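Local structure of ribose 5-phosphate isomerase (Trypanosoma cruzi, 3M1P) at residues N19-V24 against F31-C36; E55-K60 against A105-V110; V62-L67 against T126-P131; R100-A105 against E136-R141. The protein probably interconverts ribose 5-phosphate and ribulose 5-phosphate, an aldose-ketose isomerisation of pentose phosphate metabolism. The protein carries 1 engineered substitution. All blocks are in the same frame, centred on the assembly; numbering follows the deposited sequence. Where two conformers were deposited one is given.

Contact 1 (N19-V24 against F31-C36); sequences NLILYV and FVPVYC
The aromatic ring of Tyr35 meets the helix at its root, where the tip of Ile21 comes across it: Ile21 CD1 lies 3.9 Å from Tyr35 CB. The Tyr35 ring also meets the ring of His17, and its hydroxyl is taken up by a hydrogen bond to Pro38 O. Phe31 also touches through its base, with Phe31 CB 3.6 Å from Val24 O. Its CG is anti to the carbonyl carbon (chi1 -62°), a turn that carries the ring off toward helix 117-129 and Leu128. Between the two aromatics the pyrrolidine ring of Pro33 points at the helix. Ile21 CG2 sits 3.7 Å from Pro33 CG, the two side chains crossing at about a right angle. Val24 CG1, anti to its own backbone N (chi1 171°), reaches the other end of the imino acid, 4.0 Å from Pro33 CD, and fills the corner beside Phe31 CB. The local axes of 19-24 and 31-35 run nearly antiparallel, at 161° and 7.8 Å apart at the closest. No hydrogen bond spans the two segments, and the strand spends its backbone on strand 3-9. The helix is held to this strand, outermost within the chain, by methyl groups, the proline ring and the bases of Phe31 and Tyr35, so the join probably rests on shape and partial exclusion of water rather than on directional bonds.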
loop_
_atom_site.group_PDB
_atom_site.type_symbol
_atom_site.label_atom_id
_atom_site.label_comp_id
_atom_site.label_asym_id
_atom_site.label_seq_id
_atom_site.Cartn_x
_atom_site.Cartn_y
_atom_site.Cartn_z
ATOM N N ASN A 19 10.479 14.721 12.172
ATOM C CA ASN A 19 10.254 14.343 10.758
ATOM C C ASN A 19 9.072 15.101 10.147
ATOM O O ASN A 19 9.187 15.709 9.082
ATOM C CB ASN A 19 9.960 12.831 10.614
ATOM C CG ASN A 19 11.097 11.938 11.088
ATOM O OD1 ASN A 19 11.711 11.221 10.288
ATOM N ND2 ASN A 19 11.351 11.936 12.390
ATOM N N LEU A 20 7.928 15.049 10.832
ATOM C CA LEU A 20 6.701 15.692 10.358
ATOM C C LEU A 20 6.878 17.195 10.198
ATOM O O LEU A 20 6.480 17.757 9.177
ATOM C CB LEU A 20 5.543 15.393 11.312
ATOM C CG LEU A 20 5.300 13.914 11.585
ATOM C CD1 LEU A 20 4.253 13.756 12.675
ATOM C CD2 LEU A 20 4.902 13.154 10.298
ATOM N N ILE A 21 7.485 17.830 11.206
ATOM C CA ILE A 21 7.801 19.267 11.154
ATOM C C ILE A 21 8.648 19.566 9.909
ATOM O O ILE A 21 8.310 20.444 9.108
ATOM C CB ILE A 21 8.518 19.757 12.456
ATOM C CG1 ILE A 21 7.560 19.709 13.647
ATOM C CG2 ILE A 21 9.094 21.173 12.270
ATOM C CD1 ILE A 21 8.237 19.790 15.022
ATOM N N LEU A 22 9.718 18.794 9.740
ATOM C CA LEU A 22 10.578 18.901 8.568
ATOM C C LEU A 22 9.833 18.681 7.240
ATOM O O LEU A 22 10.009 19.460 6.303
ATOM C CB LEU A 22 11.784 17.955 8.697
ATOM C CG LEU A 22 12.784 17.954 7.537
ATOM C CD1 LEU A 22 13.423 19.336 7.350
ATOM C CD2 LEU A 22 13.869 16.868 7.694
ATOM N N TYR A 23 8.998 17.643 7.154
ATOM C CA TYR A 23 8.279 17.351 5.884
ATOM C C TYR A 23 7.340 18.492 5.455
ATOM O O TYR A 23 7.171 18.759 4.256
ATOM C CB TYR A 23 7.513 16.009 5.939
ATOM C CG TYR A 23 8.372 14.808 6.313
ATOM C CD1 TYR A 23 9.745 14.775 6.003
ATOM C CD2 TYR A 23 7.822 13.709 6.974
ATOM C CE1 TYR A 23 10.534 13.691 6.342
ATOM C CE2 TYR A 23 8.606 12.611 7.315
ATOM C CZ TYR A 23 9.966 12.610 6.998
ATOM O OH TYR A 23 10.765 11.539 7.320
ATOM N N VAL A 24 6.738 19.154 6.439
ATOM C CA VAL A 24 5.879 20.311 6.182
ATOM C C VAL A 24 6.699 21.454 5.571
ATOM O O VAL A 24 6.309 22.038 4.556
ATOM C CB VAL A 24 5.146 20.762 7.475
ATOM C CG1 VAL A 24 4.427 22.091 7.257
ATOM C CG2 VAL A 24 4.165 19.672 7.933
ATOM N N PHE A 31 4.753 27.077 3.943
ATOM C CA PHE A 31 4.070 26.201 4.897
ATOM C C PHE A 31 4.729 26.258 6.271
ATOM O O PHE A 31 5.899 25.929 6.412
ATOM C CB PHE A 31 4.013 24.750 4.376
ATOM C CG PHE A 31 3.235 24.601 3.098
ATOM C CD1 PHE A 31 1.839 24.550 3.115
ATOM C CD2 PHE A 31 3.894 24.526 1.870
ATOM C CE1 PHE A 31 1.114 24.425 1.927
ATOM C CE2 PHE A 31 3.188 24.407 0.685
ATOM C CZ PHE A 31 1.793 24.357 0.705
ATOM N N VAL A 32 3.970 26.664 7.283
ATOM C CA VAL A 32 4.511 26.799 8.641
ATOM C C VAL A 32 3.995 25.720 9.591
ATOM O O VAL A 32 2.803 25.709 9.918
ATOM C CB VAL A 32 4.200 28.196 9.256
ATOM C CG1 VAL A 32 4.951 28.377 10.578
ATOM C CG2 VAL A 32 4.527 29.324 8.259
ATOM N N PRO A 33 4.884 24.813 10.046
ATOM C CA PRO A 33 4.452 23.795 11.001
ATOM C C PRO A 33 4.172 24.385 12.386
ATOM O O PRO A 33 4.937 25.231 12.882
ATOM C CB PRO A 33 5.634 22.822 11.063
ATOM C CG PRO A 33 6.803 23.580 10.570
ATOM C CD PRO A 33 6.314 24.684 9.695
ATOM N N VAL A 34 3.065 23.946 12.974
ATOM C CA VAL A 34 2.657 24.340 14.314
ATOM C C VAL A 34 2.510 23.036 15.072
ATOM O O VAL A 34 1.507 22.324 14.942
ATOM C CB VAL A 34 1.307 25.134 14.296
ATOM C CG1 VAL A 34 0.923 25.609 15.693
ATOM C CG2 VAL A 34 1.378 26.310 13.327
ATOM N N TYR A 35 3.533 22.692 15.838
ATOM C CA TYR A 35 3.513 21.413 16.529
ATOM C C TYR A 35 2.633 21.437 17.783
ATOM O O TYR A 35 2.885 22.207 18.723
ATOM C CB TYR A 35 4.916 20.894 16.837
ATOM C CG TYR A 35 4.857 19.538 17.476
ATOM C CD1 TYR A 35 4.436 18.419 16.746
ATOM C CD2 TYR A 35 5.182 19.369 18.824
ATOM C CE1 TYR A 35 4.348 17.167 17.348
ATOM C CE2 TYR A 35 5.099 18.124 19.432
ATOM C CZ TYR A 35 4.690 17.027 18.688
ATOM O OH TYR A 35 4.617 15.793 19.295
ATOM N N CYS A 36 1.608 20.579 17.773
ATOM C CA CYS A 36 0.604 20.526 18.825
ATOM C C CYS A 36 0.459 19.118 19.397
ATOM O O CYS A 36 -0.537 18.814 20.043
ATOM C CB CYS A 36 -0.749 21.019 18.291
ATOM S SG CYS A 36 -0.782 22.763 17.792
#

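Contact 2 (E55-K60 against A105-V110); sequences EMVARK and ANIVCV
Val57 makes both side-chain contacts here, one methyl for each partner. The apolar one is with Ile107: Val57 CG2 lies 3.8 Å from Ile107 CG1 and almost as near to CD1, the branches crossing at a slant. The second is a methyl against an amide. Val57 CG1, anti to the backbone N (chi1 168°), comes 3.6 Å from Asn106 CG, with ND2 and OD1 at similar range, so the methyl touches the amide group as a whole.

The polar atoms of that buried amide have partners outside the two segments. Asn106 OD1 accepts from Arg86 N and Asn106 ND2 donates to Gly84 O, two bonds that would fix the rotation of the group while Val57 packs against it. Among the backbone bonds, Lys60, with positive phi, belongs to a Schellman motif, in which Lys60 N bonds to Val57 O at 2.9 Å.

Ile107 points to helix 46-58, whereas Val108, next along the strand, packs against helix 117-129. Strand 107-111 is thereby covered by helices on its two faces, the layering of a Rossmann-like alpha/beta/alpha sandwich built on a parallel sheet, and Val57 belongs to one of its two helix-sheet interfaces.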
loop_
_atom_site.group_PDB
_atom_site.type_symbol
_atom_site.label_atom_id
_atom_site.label_comp_id
_atom_site.label_asym_id
_atom_site.label_seq_id
_atom_site.Cartn_x
_atom_site.Cartn_y
_atom_site.Cartn_z
ATOM N N GLU A 55 -9.973 21.040 15.808
ATOM C CA GLU A 55 -10.611 22.293 16.225
ATOM C C GLU A 55 -9.882 23.507 15.652
ATOM O O GLU A 55 -10.523 24.440 15.175
ATOM C CB GLU A 55 -10.721 22.391 17.755
ATOM C CG GLU A 55 -11.624 21.353 18.398
ATOM C CD GLU A 55 -13.115 21.578 18.158
ATOM O OE1 GLU A 55 -13.513 22.680 17.705
ATOM O OE2 GLU A 55 -13.900 20.639 18.447
ATOM N N MET A 56 -8.550 23.472 15.669
ATOM C CA MET A 56 -7.744 24.538 15.087
ATOM C C MET A 56 -8.080 24.740 13.613
ATOM O O MET A 56 -8.218 25.879 13.150
ATOM C CB MET A 56 -6.261 24.249 15.273
ATOM C CG MET A 56 -5.818 24.284 16.726
ATOM S SD MET A 56 -4.127 23.708 16.939
ATOM C CE MET A 56 -3.215 25.051 16.170
ATOM N N VAL A 57 -8.220 23.630 12.884
ATOM C CA VAL A 57 -8.610 23.674 11.478
ATOM C C VAL A 57 -10.041 24.229 11.331
ATOM O O VAL A 57 -10.281 25.141 10.544
ATOM C CB VAL A 57 -8.483 22.274 10.793
ATOM C CG1 VAL A 57 -9.180 22.277 9.425
ATOM C CG2 VAL A 57 -7.016 21.854 10.659
ATOM N N ALA A 58 -10.982 23.674 12.093
ATOM C CA ALA A 58 -12.370 24.134 12.054
ATOM C C ALA A 58 -12.512 25.631 12.399
ATOM O O ALA A 58 -13.253 26.351 11.712
ATOM C CB ALA A 58 -13.234 23.283 12.972
ATOM N N ARG A 59 -11.817 26.081 13.445
ATOM C CA ARG A 59 -11.829 27.495 13.842
ATOM C C ARG A 59 -10.988 28.360 12.902
ATOM O O ARG A 59 -10.964 29.585 13.033
ATOM C CB ARG A 59 -11.355 27.666 15.295
ATOM C CG ARG A 59 -12.331 27.101 16.324
ATOM C CD ARG A 59 -11.939 27.468 17.740
ATOM N NE ARG A 59 -12.917 27.003 18.725
ATOM C CZ ARG A 59 -14.001 27.683 19.108
ATOM N NH1 ARG A 59 -14.285 28.873 18.587
ATOM N NH2 ARG A 59 -14.813 27.162 20.017
ATOM N N LYS A 60 -10.305 27.703 11.960
ATOM C CA LYS A 60 -9.467 28.357 10.932
ATOM C C LYS A 60 -8.207 29.042 11.484
ATOM O O LYS A 60 -7.642 29.922 10.840
ATOM C CB LYS A 60 -10.279 29.296 10.018
ATOM C CG LYS A 60 -11.473 28.637 9.306
ATOM C CD LYS A 60 -12.434 29.690 8.750
ATOM C CE LYS A 60 -13.747 29.065 8.258
ATOM N NZ LYS A 60 -13.587 28.183 7.025
ATOM N N ALA A 105 -9.552 18.004 1.122
ATOM C CA ALA A 105 -9.246 17.583 2.482
ATOM C C ALA A 105 -8.422 18.650 3.176
ATOM O O ALA A 105 -7.536 19.236 2.565
ATOM C CB ALA A 105 -8.494 16.239 2.482
ATOM N N ASN A 106 -8.709 18.908 4.446
ATOM C CA ASN A 106 -7.936 19.886 5.201
ATOM C C ASN A 106 -7.085 19.249 6.291
ATOM O O ASN A 106 -6.257 19.914 6.889
ATOM C CB ASN A 106 -8.825 21.022 5.772
ATOM C CG ASN A 106 -10.090 20.500 6.463
ATOM O OD1 ASN A 106 -10.095 19.408 7.033
ATOM N ND2 ASN A 106 -11.169 21.294 6.415
ATOM N N ILE A 107 -7.283 17.959 6.542
ATOM C CA ILE A 107 -6.383 17.223 7.435
ATOM C C ILE A 107 -5.894 15.920 6.784
ATOM O O ILE A 107 -6.692 15.138 6.286
ATOM C CB ILE A 107 -7.030 16.930 8.831
ATOM C CG1 ILE A 107 -7.344 18.242 9.580
ATOM C CG2 ILE A 107 -6.112 15.995 9.663
ATOM C CD1 ILE A 107 -7.941 18.086 10.968
ATOM N N VAL A 108 -4.578 15.701 6.781
ATOM C CA VAL A 108 -4.013 14.446 6.316
ATOM C C VAL A 108 -3.696 13.574 7.524
ATOM O O VAL A 108 -3.129 14.058 8.509
ATOM C CB VAL A 108 -2.774 14.634 5.368
ATOM C CG1 VAL A 108 -1.578 15.343 6.050
ATOM C CG2 VAL A 108 -2.341 13.295 4.743
ATOM N N CYS A 109 -4.099 12.305 7.460
ATOM C CA CYS A 109 -3.790 11.338 8.510
ATOM C C CYS A 109 -2.901 10.243 7.954
ATOM O O CYS A 109 -3.100 9.797 6.830
ATOM C CB CYS A 109 -5.068 10.738 9.113
ATOM S SG CYS A 109 -6.226 12.011 9.771
ATOM N N VAL A 110 -1.927 9.818 8.756
ATOM C CA VAL A 110 -1.006 8.747 8.386
ATOM C C VAL A 110 -0.748 7.818 9.566
ATOM O O VAL A 110 -0.924 8.199 10.731
ATOM C CB VAL A 110 0.358 9.295 7.864
ATOM C CG1 VAL A 110 0.177 10.114 6.593
ATOM C CG2 VAL A 110 1.060 10.123 8.934
#

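Contact 3 (V62-L67 against T126-P131); sequences VEFGVL and TFLQTP
Phe64 leaves strand 64-69 pointing at the helix, and Leu128 CD2 accompanies it from the start, 3.9 Å from Phe64 CB. At Phe64 CG the same methyl has closed to 3.7 Å. The ring then divides its contacts. Phe64 CD2 comes within 3.5 Å of Leu128 CD2, while Phe64 CD1 meets Phe127 CE2 at 3.8 Å. Farther out, Phe64 CE2 is still near the leucine methyl and also approaches the ring of Phe31. The aliphatic CG of Glu63 covers part of one face.

Leucine and phenylalanine slide past each other in opposite directions; the two aromatic rings are set obliquely, centroids 5.8 Å apart and planes at 70°. Phe127 CG is anti to its backbone N (chi1 -172°), which sends that ring from the helix to the sheet. After these residues the helix ends, with Thr130 N bonded back to Thr126 O.

The contact is buried and its side-chain packing is apolar. It presses the end of helix 117-129 onto the start of strand 64-69, a central strand paired with 3-9 and 107-111; helix 93-101 flanks Phe127, and helix 46-58 packs on Val62 and Leu67.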
loop_
_atom_site.group_PDB
_atom_site.type_symbol
_atom_site.label_atom_id
_atom_site.label_comp_id
_atom_site.label_asym_id
_atom_site.label_seq_id
_atom_site.Cartn_x
_atom_site.Cartn_y
_atom_site.Cartn_z
ATOM N N VAL A 62 -5.476 27.458 11.749
ATOM C CA VAL A 62 -4.506 26.942 10.785
ATOM C C VAL A 62 -5.284 26.555 9.538
ATOM O O VAL A 62 -6.518 26.428 9.588
ATOM C CB VAL A 62 -3.726 25.729 11.352
ATOM C CG1 VAL A 62 -2.955 26.131 12.613
ATOM C CG2 VAL A 62 -4.666 24.556 11.653
ATOM N N GLU A 63 -4.593 26.396 8.416
ATOM C CA GLU A 63 -5.258 25.970 7.192
ATOM C C GLU A 63 -5.302 24.436 7.094
ATOM O O GLU A 63 -6.277 23.872 6.600
ATOM C CB GLU A 63 -4.573 26.557 5.950
ATOM C CG GLU A 63 -5.248 26.165 4.639
ATOM C CD GLU A 63 -4.548 26.707 3.409
ATOM O OE1 GLU A 63 -3.473 27.326 3.560
ATOM O OE2 GLU A 63 -5.067 26.510 2.285
ATOM N N PHE A 64 -4.244 23.775 7.560
ATOM C CA PHE A 64 -4.122 22.332 7.400
ATOM C C PHE A 64 -3.790 21.635 8.711
ATOM O O PHE A 64 -3.210 22.231 9.623
ATOM C CB PHE A 64 -3.042 21.991 6.370
ATOM C CG PHE A 64 -3.377 22.387 4.958
ATOM C CD1 PHE A 64 -4.399 21.754 4.257
ATOM C CD2 PHE A 64 -2.627 23.369 4.303
ATOM C CE1 PHE A 64 -4.693 22.105 2.940
ATOM C CE2 PHE A 64 -2.905 23.725 2.998
ATOM C CZ PHE A 64 -3.941 23.080 2.303
ATOM N N GLY A 65 -4.156 20.359 8.795
ATOM C CA GLY A 65 -3.734 19.533 9.905
ATOM C C GLY A 65 -2.939 18.343 9.418
ATOM O O GLY A 65 -3.173 17.845 8.327
ATOM N N VAL A 66 -1.981 17.910 10.228
ATOM C CA VAL A 66 -1.305 16.638 10.043
ATOM C C VAL A 66 -1.518 15.811 11.307
ATOM O O VAL A 66 -1.232 16.263 12.430
ATOM C CB VAL A 66 0.209 16.811 9.755
ATOM C CG1 VAL A 66 0.921 15.447 9.718
ATOM C CG2 VAL A 66 0.422 17.565 8.436
ATOM N N LEU A 67 -2.057 14.612 11.137
ATOM C CA LEU A 67 -2.217 13.714 12.270
ATOM C C LEU A 67 -1.532 12.408 11.952
ATOM O O LEU A 67 -1.821 11.781 10.932
ATOM C CB LEU A 67 -3.692 13.504 12.624
ATOM C CG LEU A 67 -4.422 14.745 13.155
ATOM C CD1 LEU A 67 -5.955 14.516 13.250
ATOM C CD2 LEU A 67 -3.843 15.207 14.509
ATOM N N THR A 126 2.812 16.015 -0.947
ATOM C CA THR A 126 1.776 15.952 -1.969
ATOM C C THR A 126 0.449 16.579 -1.504
ATOM O O THR A 126 -0.184 17.326 -2.239
ATOM C CB THR A 126 1.536 14.487 -2.415
ATOM O OG1 THR A 126 2.788 13.893 -2.765
ATOM C CG2 THR A 126 0.575 14.438 -3.598
ATOM N N PHE A 127 0.048 16.260 -0.281
ATOM C CA PHE A 127 -1.146 16.822 0.329
ATOM C C PHE A 127 -1.087 18.356 0.363
ATOM O O PHE A 127 -2.028 19.025 -0.052
ATOM C CB PHE A 127 -1.265 16.289 1.749
ATOM C CG PHE A 127 -2.544 16.647 2.428
ATOM C CD1 PHE A 127 -3.687 15.899 2.209
ATOM C CD2 PHE A 127 -2.594 17.723 3.331
ATOM C CE1 PHE A 127 -4.881 16.220 2.865
ATOM C CE2 PHE A 127 -3.779 18.049 3.995
ATOM C CZ PHE A 127 -4.927 17.304 3.755
ATOM N N LEU A 128 0.029 18.902 0.844
ATOM C CA LEU A 128 0.148 20.352 1.015
ATOM C C LEU A 128 0.244 21.087 -0.316
ATOM O O LEU A 128 -0.340 22.161 -0.472
ATOM C CB LEU A 128 1.320 20.712 1.935
ATOM C CG LEU A 128 1.149 20.274 3.391
ATOM C CD1 LEU A 128 2.425 20.487 4.182
ATOM C CD2 LEU A 128 -0.042 20.985 4.055
ATOM N N GLN A 129 0.934 20.476 -1.277
ATOM C CA GLN A 129 1.176 21.095 -2.595
ATOM C C GLN A 129 0.049 20.949 -3.623
ATOM O O GLN A 129 -0.042 21.762 -4.541
ATOM C CB GLN A 129 2.474 20.563 -3.203
ATOM C CG GLN A 129 3.756 21.019 -2.485
ATOM C CD GLN A 129 5.019 20.475 -3.141
ATOM O OE1 GLN A 129 4.947 19.649 -4.055
ATOM N NE2 GLN A 129 6.188 20.923 -2.663
ATOM N N THR A 130 -0.793 19.919 -3.486
ATOM C CA THR A 130 -1.841 19.643 -4.473
ATOM C C THR A 130 -3.067 20.524 -4.242
ATOM O O THR A 130 -3.632 20.507 -3.158
ATOM C CB THR A 130 -2.274 18.141 -4.460
ATOM O OG1 THR A 130 -1.115 17.302 -4.564
ATOM C CG2 THR A 130 -3.214 17.840 -5.604
ATOM N N PRO A 131 -3.470 21.310 -5.258
ATOM C CA PRO A 131 -4.649 22.172 -5.091
ATOM C C PRO A 131 -5.964 21.418 -5.190
ATOM O O PRO A 131 -6.025 20.356 -5.813
ATOM C CB PRO A 131 -4.539 23.152 -6.270
ATOM C CG PRO A 131 -3.804 22.368 -7.348
ATOM C CD PRO A 131 -2.828 21.481 -6.584
#

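Contact 4 (R100-A105 against E136-R141); sequences RIHNDA and ERHVRR. With PO4 (phosphate ion), chain C.
His102, in the one conformer described, and His138 lie obliquely over one another, ring centroids 4.0 Å apart and planes inclined at 36°. His138 NE2 then stands above the centre of the His102 ring, 3.3 Å from His102 CD2. In return, the backbone at His102 covers His138: His102 CA is over the face of that ring, a CH-pi contact 4.0 Å from its centroid. His138 ND1 is hydrogen-bonded to Ser133 OG, which also binds Ile101 O and so would help set the ring's rotation. His138 NE2 also lies over one face of the Arg137 guanidinium. Arg137 CG lies between its backbone N and carbonyl carbon (chi1 68°) and the chain runs extended to NE, carrying the guanidinium edge to a phosphate ion, probably from the crystallisation liquor. Two bonds form there: Arg137 NE to phosphate O2 at 2.8 Å and Arg137 NH2 to phosphate O1 at 2.7 Å. Arg141, its guanidinium laid over Arg137 CB, adds a straight bond from NH1 to O2 (3.1 Å, 167°), leaving O2 gripped by two arginines. In that conformer the His102 ring edge lies near O3. Arg113 and His11 of the second subunit complete the site, consistent with the anion marking where a substrate phosphate binds. Helix 136-150, beyond the sandwich, packs its first turns on segment 100-105, while Arg140 and Arg141 form salt bridges with Asp45 of the second subunit.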
loop_
_atom_site.group_PDB
_atom_site.type_symbol
_atom_site.label_atom_id
_atom_site.label_comp_id
_atom_site.label_asym_id
_atom_site.label_seq_id
_atom_site.Cartn_x
_atom_site.Cartn_y
_atom_site.Cartn_z
ATOM N N ARG A 100 -7.004 15.920 -1.748
ATOM C CA ARG A 100 -7.004 17.350 -2.062
ATOM C C ARG A 100 -7.827 17.673 -3.327
ATOM O O ARG A 100 -8.675 18.569 -3.303
ATOM C CB ARG A 100 -5.560 17.870 -2.190
ATOM C CG ARG A 100 -4.694 17.667 -0.937
ATOM C CD ARG A 100 -5.056 18.629 0.214
ATOM N NE ARG A 100 -4.995 20.017 -0.238
ATOM C CZ ARG A 100 -6.041 20.843 -0.333
ATOM N NH1 ARG A 100 -7.261 20.462 0.060
ATOM N NH2 ARG A 100 -5.856 22.073 -0.801
ATOM N N ILE A 101 -7.585 16.941 -4.421
ATOM C CA ILE A 101 -8.239 17.213 -5.710
ATOM C C ILE A 101 -9.763 17.024 -5.665
ATOM O O ILE A 101 -10.516 17.883 -6.156
ATOM C CB ILE A 101 -7.628 16.358 -6.871
ATOM C CG1 ILE A 101 -6.123 16.628 -7.026
ATOM C CG2 ILE A 101 -8.337 16.632 -8.186
ATOM C CD1 ILE A 101 -5.379 15.689 -8.013
ATOM N N HIS A 102 -10.210 15.927 -5.059
ATOM C CA HIS A 102 -11.631 15.575 -5.043
ATOM C C HIS A 102 -12.344 16.006 -3.763
ATOM O O HIS A 102 -13.513 16.378 -3.803
ATOM C CB HIS A 102 -11.814 14.061 -5.267
ATOM C CG HIS A 102 -11.743 13.640 -6.705
ATOM N ND1 HIS A 102 -10.734 14.044 -7.556
ATOM C CD2 HIS A 102 -12.543 12.826 -7.437
ATOM C CE1 HIS A 102 -10.929 13.519 -8.754
ATOM N NE2 HIS A 102 -12.020 12.773 -8.707
ATOM N N ASN A 103 -11.649 15.941 -2.630
ATOM C CA ASN A 103 -12.293 16.135 -1.328
ATOM C C ASN A 103 -11.938 17.431 -0.622
ATOM O O ASN A 103 -12.466 17.701 0.462
ATOM C CB ASN A 103 -12.000 14.948 -0.411
ATOM C CG ASN A 103 -12.271 13.611 -1.095
ATOM O OD1 ASN A 103 -13.421 13.255 -1.352
ATOM N ND2 ASN A 103 -11.221 12.896 -1.421
ATOM N N ASP A 104 -11.046 18.216 -1.240
ATOM C CA ASP A 104 -10.505 19.420 -0.614
ATOM C C ASP A 104 -10.203 19.138 0.868
ATOM O O ASP A 104 -10.574 19.923 1.757
ATOM C CB ASP A 104 -11.503 20.576 -0.769
ATOM C CG ASP A 104 -10.921 21.925 -0.368
ATOM O OD1 ASP A 104 -9.681 22.058 -0.329
ATOM O OD2 ASP A 104 -11.727 22.846 -0.085
ATOM N N ALA A 105 -9.552 18.004 1.122
ATOM C CA ALA A 105 -9.246 17.583 2.482
ATOM C C ALA A 105 -8.422 18.650 3.176
ATOM O O ALA A 105 -7.536 19.236 2.565
ATOM C CB ALA A 105 -8.494 16.239 2.482
ATOM N N GLU A 136 -17.177 21.308 -10.499
ATOM C CA GLU A 136 -18.587 21.373 -10.086
ATOM C C GLU A 136 -19.045 20.193 -9.220
ATOM O O GLU A 136 -19.648 20.393 -8.166
ATOM C CB GLU A 136 -19.497 21.543 -11.320
ATOM C CG GLU A 136 -20.992 21.594 -10.998
ATOM C CD GLU A 136 -21.863 21.972 -12.193
ATOM O OE1 GLU A 136 -21.741 21.332 -13.263
ATOM O OE2 GLU A 136 -22.686 22.908 -12.047
ATOM N N ARG A 137 -18.745 18.973 -9.661
ATOM C CA ARG A 137 -19.192 17.773 -8.950
ATOM C C ARG A 137 -18.593 17.628 -7.545
ATOM O O ARG A 137 -19.297 17.224 -6.624
ATOM C CB ARG A 137 -18.999 16.508 -9.799
ATOM C CG ARG A 137 -17.559 16.115 -10.059
ATOM C CD ARG A 137 -17.456 15.120 -11.196
ATOM N NE ARG A 137 -16.122 14.529 -11.253
ATOM C CZ ARG A 137 -15.077 15.095 -11.854
ATOM N NH1 ARG A 137 -15.211 16.267 -12.461
ATOM N NH2 ARG A 137 -13.891 14.489 -11.847
ATOM N N HIS A 138 -17.319 18.001 -7.380
ATOM C CA HIS A 138 -16.649 17.935 -6.074
ATOM C C HIS A 138 -17.194 18.960 -5.088
ATOM O O HIS A 138 -17.400 18.636 -3.918
ATOM C CB HIS A 138 -15.123 18.048 -6.211
ATOM C CG HIS A 138 -14.552 17.127 -7.241
ATOM N ND1 HIS A 138 -13.572 17.515 -8.130
ATOM C CD2 HIS A 138 -14.857 15.847 -7.554
ATOM C CE1 HIS A 138 -13.286 16.508 -8.933
ATOM N NE2 HIS A 138 -14.056 15.484 -8.607
ATOM N N VAL A 139 -17.445 20.177 -5.574
ATOM C CA VAL A 139 -18.080 21.233 -4.779
ATOM C C VAL A 139 -19.451 20.775 -4.279
ATOM O O VAL A 139 -19.740 20.843 -3.078
ATOM C CB VAL A 139 -18.195 22.575 -5.569
ATOM C CG1 VAL A 139 -19.073 23.607 -4.814
ATOM C CG2 VAL A 139 -16.808 23.149 -5.856
ATOM N N ARG A 140 -20.285 20.293 -5.197
ATOM C CA ARG A 140 -21.591 19.749 -4.831
ATOM C C ARG A 140 -21.454 18.644 -3.762
ATOM O O ARG A 140 -22.194 18.640 -2.775
ATOM C CB ARG A 140 -22.342 19.239 -6.071
ATOM C CG ARG A 140 -23.752 18.680 -5.762
ATOM C CD ARG A 140 -24.455 18.122 -6.999
ATOM N NE ARG A 140 -23.792 16.952 -7.570
ATOM C CZ ARG A 140 -23.153 16.950 -8.737
ATOM N NH1 ARG A 140 -23.097 18.062 -9.465
ATOM N NH2 ARG A 140 -22.564 15.848 -9.180
ATOM N N ARG A 141 -20.492 17.734 -3.936
ATOM C CA ARG A 141 -20.338 16.607 -2.999
ATOM C C ARG A 141 -19.819 17.036 -1.616
ATOM O O ARG A 141 -20.304 16.562 -0.587
ATOM C CB ARG A 141 -19.480 15.493 -3.612
ATOM C CG ARG A 141 -20.191 14.712 -4.698
ATOM C CD ARG A 141 -19.202 14.105 -5.678
ATOM N NE ARG A 141 -19.858 13.523 -6.853
ATOM C CZ ARG A 141 -19.219 13.134 -7.957
ATOM N NH1 ARG A 141 -17.900 13.259 -8.057
ATOM N NH2 ARG A 141 -19.897 12.623 -8.969
HETATM P P PO4 C . -15.313 11.115 -10.491
HETATM O O1 PO4 C . -14.258 11.837 -11.279
HETATM O O2 PO4 C . -16.582 11.927 -10.472
HETATM O O3 PO4 C . -14.832 10.892 -9.078
HETATM O O4 PO4 C . -15.613 9.790 -11.160
HETATM O O HOH W 1 -15.905 15.686 -3.271
#

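Contacts 2 and 3 form the core: both are buried and serve adjacent strands, joined where Asn106 O and Val108 O meet the backbone N of Gly65 and Leu67. They lie on opposite faces of the sheet, under helix 46-58 and helix 117-129. Contact 1, partly buried, belongs to an outermost strand within the chain; it meets contact 3 through Phe31 and contact 2 through Cys36 and Met56. Contact 4 lies about 25 Å from contact 1 between centres; it shares Ala105 with contact 2 and touches contact 3 through Arg100 and Phe127. Chemistry follows place: methyls, rings and one bonded amide inside, but histidines, arginines and an anion in contact 4, where a second subunit contributes most.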